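Local coordinates for membrane attack complex assembly inhibitor BGA71 (Borreliella bavariensis, PDB 6FMH), which inhibits assembly of the membrane attack complex and so probably helps the Lyme disease spirochaete, on whose outer surface it sits, withstand complement, at residues A[141-144]-A[145-149]; A[134-137]-A[138-142]. One frame throughout, in Å; residues are numbered along the deposited sequence.

Contact 1 of 2, residues A[141-144]-A[145-149]; sequences LDSS and LKTRQ
T147 and S143 meet through two hydrogen bonds to one oxygen, S143 O. T147 N reaches S143 O at 2.9 Å in the usual i to i+4 way. T147 OG1 also donates to S143 O at 2.9 Å, from the other face of the carbonyl plane and 38° out of it. The hydroxyl can fold back because OG1 lies beside the backbone N, with chi1 at -63°, while the methyl CG2 goes anti to that N.

L141 O is likewise gripped twice. L145 N donates to it in the helical ladder, and S144 OG donates to L141 O at 2.9 Å from the same face, well above the plane. K146 N bonds D142 O in the same ladder, and the bond from R148 N to S144 O is weak.

D142 and K146 carry the charged contact. Their side chains cross obliquely. D142 OD2 lies 3.1 Å from K146 CE. The salt bridge is long and weak, D142 OD1 to K146 NZ being 4.0 Å.

The apolar pair is L141 and L145, side by side and pointing the same way. Their CD1 atoms are 4.1 Å apart. L141 also rests on A16 and L20 of helix 12-36 and on V114 of helix 90-123. T147 touches F190, K191 and P192 of the C-terminal segment.

The contact has two faces: a side packed against neighbouring helices and the C-terminal tail, and an exposed side with D142 and K146. The hydroxyls of S144 and T147 are satisfied by carbonyls of the preceding turn, which probably lets them be buried at little cost. The exposed D142–K146 pair probably adds only modest electrostatic stabilisation.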
loop_
_atom_site.group_PDB
_atom_site.type_symbol
_atom_site.label_atom_id
_atom_site.label_comp_id
_atom_site.label_asym_id
_atom_site.label_seq_id
_atom_site.Cartn_x
_atom_site.Cartn_y
_atom_site.Cartn_z
ATOM N N LEU A 141 -7.603 5.006 -13.310
ATOM C CA LEU A 141 -6.220 5.246 -12.903
ATOM C C LEU A 141 -5.709 6.466 -13.606
ATOM O O LEU A 141 -5.025 7.312 -13.035
ATOM C CB LEU A 141 -5.342 4.049 -13.282
ATOM C CG LEU A 141 -3.844 4.230 -13.108
ATOM C CD1 LEU A 141 -3.498 4.586 -11.671
ATOM C CD2 LEU A 141 -3.162 2.960 -13.566
ATOM N N ASP A 142 -5.959 6.488 -14.898
ATOM C CA ASP A 142 -5.569 7.619 -15.711
ATOM C C ASP A 142 -6.189 8.925 -15.166
ATOM O O ASP A 142 -5.538 9.971 -15.139
ATOM C CB ASP A 142 -6.019 7.354 -17.161
ATOM C CG ASP A 142 -5.336 8.261 -18.165
ATOM O OD1 ASP A 142 -4.074 8.312 -18.163
ATOM O OD2 ASP A 142 -6.052 8.897 -18.979
ATOM N N SER A 143 -7.487 8.858 -14.890
ATOM C CA SER A 143 -8.227 10.040 -14.547
ATOM C C SER A 143 -7.749 10.620 -13.227
ATOM O O SER A 143 -7.552 11.817 -13.080
ATOM C CB SER A 143 -9.704 9.713 -14.420
ATOM O OG SER A 143 -10.338 10.798 -13.718
ATOM N N SER A 144 -7.464 9.720 -12.308
ATOM C CA SER A 144 -6.979 10.102 -11.021
ATOM C C SER A 144 -5.515 10.659 -11.022
ATOM O O SER A 144 -5.209 11.507 -10.200
ATOM C CB SER A 144 -7.109 8.930 -10.087
ATOM O OG SER A 144 -6.118 7.989 -10.445
ATOM N N LEU A 145 -4.630 10.177 -11.909
ATOM C CA LEU A 145 -3.320 10.799 -12.127
ATOM C C LEU A 145 -3.427 12.164 -12.789
ATOM O O LEU A 145 -2.746 13.130 -12.369
ATOM C CB LEU A 145 -2.382 9.863 -12.953
ATOM C CG LEU A 145 -1.856 8.601 -12.209
ATOM C CD1 LEU A 145 -1.208 7.637 -13.157
ATOM C CD2 LEU A 145 -0.922 8.886 -11.049
ATOM N N LYS A 146 -4.251 12.269 -13.816
ATOM C CA LYS A 146 -4.475 13.540 -14.523
ATOM C C LYS A 146 -5.003 14.618 -13.546
ATOM O O LYS A 146 -4.445 15.759 -13.421
ATOM C CB LYS A 146 -5.381 13.280 -15.722
ATOM C CG LYS A 146 -4.658 12.550 -16.832
ATOM C CD LYS A 146 -5.363 12.616 -18.157
ATOM C CE LYS A 146 -4.686 11.722 -19.201
ATOM N NZ LYS A 146 -3.219 11.982 -19.348
ATOM N N THR A 147 -5.962 14.214 -12.714
ATOM C CA THR A 147 -6.507 15.113 -11.684
ATOM C C THR A 147 -5.372 15.710 -10.862
ATOM O O THR A 147 -5.299 16.934 -10.677
ATOM C CB THR A 147 -7.561 14.420 -10.814
ATOM O OG1 THR A 147 -8.682 14.026 -11.643
ATOM C CG2 THR A 147 -8.080 15.347 -9.751
ATOM N N ARG A 148 -4.476 14.852 -10.391
ATOM C CA ARG A 148 -3.404 15.308 -9.570
ATOM C C ARG A 148 -2.473 16.257 -10.353
ATOM O O ARG A 148 -1.914 17.242 -9.789
ATOM C CB ARG A 148 -2.597 14.170 -9.022
ATOM C CG ARG A 148 -1.500 14.730 -8.121
ATOM C CD ARG A 148 -0.873 13.724 -7.242
ATOM N NE ARG A 148 -0.036 12.852 -8.026
ATOM C CZ ARG A 148 0.683 11.864 -7.532
ATOM N NH1 ARG A 148 0.703 11.613 -6.243
ATOM N NH2 ARG A 148 1.383 11.125 -8.354
ATOM N N GLN A 149 -2.278 15.960 -11.642
ATOM C CA GLN A 149 -1.483 16.870 -12.486
ATOM C C GLN A 149 -2.137 18.234 -12.547
ATOM O O GLN A 149 -1.455 19.230 -12.617
ATOM C CB GLN A 149 -1.267 16.274 -13.898
ATOM C CG GLN A 149 -0.129 15.278 -13.985
ATOM C CD GLN A 149 -0.233 14.405 -15.224
ATOM O OE1 GLN A 149 -0.565 14.886 -16.313
ATOM N NE2 GLN A 149 0.048 13.102 -15.066
#

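Contact 2 of 2, residues A[134-137]-A[138-142]; sequences ESEL and LMNLD
E134 to L138, S135 to M139, E136 to N140 and L137 to L141 are joined by i to i+4 backbone hydrogen bonds, for example 3.0 Å from L138 N to E134 O. The stem of E134 runs along L138. The aliphatic part of the glutamate does the touching: E134 CG is 3.8 Å from L138 CD1. Both side chains also touch K12 of helix 12-36.

E136 and N140 run alongside each other too. E136 CG is 3.8 Å from N140 ND2, and the carboxylate and amide planes stand 87° apart. N140 keeps its amide near the backbone, with CG anti to its carbonyl carbon (chi1 -72°). M139 passes S135 O with its CG, and its end turns away.

L137 is buried and faces L117 and I118 of helix 90-123. L141 touches I118 as well. S135, E136 and M139 lie on the exposed side. The pattern is that of an amphipathic alpha-helix in a helical bundle, with leucines turned to neighbouring helices and mainly polar residues to solvent.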
loop_
_atom_site.group_PDB
_atom_site.type_symbol
_atom_site.label_atom_id
_atom_site.label_comp_id
_atom_site.label_asym_id
_atom_site.label_seq_id
_atom_site.Cartn_x
_atom_site.Cartn_y
_atom_site.Cartn_z
ATOM N N GLU A 134 -10.749 -4.637 -16.418
ATOM C CA GLU A 134 -9.515 -4.023 -16.856
ATOM C C GLU A 134 -9.671 -2.595 -17.340
ATOM O O GLU A 134 -9.051 -1.670 -16.796
ATOM C CB GLU A 134 -8.904 -4.872 -17.935
ATOM C CG GLU A 134 -7.571 -4.368 -18.448
ATOM C CD GLU A 134 -6.976 -5.302 -19.501
ATOM O OE1 GLU A 134 -7.154 -6.547 -19.385
ATOM O OE2 GLU A 134 -6.332 -4.792 -20.440
ATOM N N SER A 135 -10.515 -2.402 -18.346
ATOM C CA SER A 135 -10.654 -1.098 -18.996
ATOM C C SER A 135 -11.027 0.010 -18.004
ATOM O O SER A 135 -10.458 1.115 -18.040
ATOM C CB SER A 135 -11.730 -1.144 -20.102
ATOM O OG SER A 135 -13.062 -1.073 -19.574
ATOM N N GLU A 136 -11.966 -0.292 -17.123
ATOM C CA GLU A 136 -12.475 0.692 -16.203
ATOM C C GLU A 136 -11.449 1.127 -15.159
ATOM O O GLU A 136 -11.320 2.322 -14.823
ATOM C CB GLU A 136 -13.722 0.145 -15.527
ATOM C CG GLU A 136 -14.300 1.052 -14.439
ATOM C CD GLU A 136 -15.503 0.441 -13.747
ATOM O OE1 GLU A 136 -16.017 -0.594 -14.223
ATOM O OE2 GLU A 136 -15.937 0.981 -12.728
ATOM N N LEU A 137 -10.720 0.159 -14.644
ATOM C CA LEU A 137 -9.657 0.448 -13.694
ATOM C C LEU A 137 -8.554 1.278 -14.334
ATOM O O LEU A 137 -7.968 2.150 -13.688
ATOM C CB LEU A 137 -9.077 -0.861 -13.146
ATOM C CG LEU A 137 -10.021 -1.702 -12.270
ATOM C CD1 LEU A 137 -9.457 -3.103 -12.014
ATOM C CD2 LEU A 137 -10.356 -1.013 -10.967
ATOM N N LEU A 138 -8.266 1.005 -15.609
ATOM C CA LEU A 138 -7.224 1.742 -16.298
ATOM C C LEU A 138 -7.639 3.155 -16.557
ATOM O O LEU A 138 -6.837 4.090 -16.477
ATOM C CB LEU A 138 -6.892 1.054 -17.614
ATOM C CG LEU A 138 -6.184 -0.283 -17.485
ATOM C CD1 LEU A 138 -6.109 -0.893 -18.863
ATOM C CD2 LEU A 138 -4.805 -0.136 -16.868
ATOM N N MET A 139 -8.905 3.299 -16.931
ATOM C CA MET A 139 -9.464 4.609 -17.176
ATOM C C MET A 139 -9.475 5.419 -15.873
ATOM O O MET A 139 -8.965 6.520 -15.829
ATOM C CB MET A 139 -10.803 4.452 -17.910
ATOM C CG MET A 139 -10.587 3.911 -19.322
ATOM S SD MET A 139 -12.099 3.352 -20.129
ATOM C CE MET A 139 -12.662 4.876 -20.895
ATOM N N ASN A 140 -9.969 4.843 -14.789
ATOM C CA ASN A 140 -9.946 5.494 -13.499
ATOM C C ASN A 140 -8.548 5.886 -13.059
ATOM O O ASN A 140 -8.327 6.957 -12.476
ATOM C CB ASN A 140 -10.537 4.561 -12.428
ATOM C CG ASN A 140 -12.050 4.407 -12.560
ATOM O OD1 ASN A 140 -12.691 5.178 -13.220
ATOM N ND2 ASN A 140 -12.604 3.372 -11.950
ATOM N N LEU A 141 -7.603 5.006 -13.310
ATOM C CA LEU A 141 -6.220 5.246 -12.903
ATOM C C LEU A 141 -5.709 6.466 -13.606
ATOM O O LEU A 141 -5.025 7.312 -13.035
ATOM C CB LEU A 141 -5.342 4.049 -13.282
ATOM C CG LEU A 141 -3.844 4.230 -13.108
ATOM C CD1 LEU A 141 -3.498 4.586 -11.671
ATOM C CD2 LEU A 141 -3.162 2.960 -13.566
ATOM N N ASP A 142 -5.959 6.488 -14.898
ATOM C CA ASP A 142 -5.569 7.619 -15.711
ATOM C C ASP A 142 -6.189 8.925 -15.166
ATOM O O ASP A 142 -5.538 9.971 -15.139
ATOM C CB ASP A 142 -6.019 7.354 -17.161
ATOM C CG ASP A 142 -5.336 8.261 -18.165
ATOM O OD1 ASP A 142 -4.074 8.312 -18.163
ATOM O OD2 ASP A 142 -6.052 8.897 -18.979
#

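Both contacts lie on helix 127-163, with their centres about 11 Å apart. Contact 2 comes first along the chain, and its second segment overlaps the start of contact 1 at L141 and D142. The two therefore form one unbroken run from residue 134 to 149. Contact 2 is farther out, its centre about 20 Å from that of the chain, against about 11 Å for contact 1. Helices 12-36 and 90-123 pack against both, and the C-terminal tail touches K146 and T147 of contact 1. L141 is the shared inward-facing residue. The run thus carries one buried face of an amphipathic helix from the periphery toward the middle of this all-helical protein.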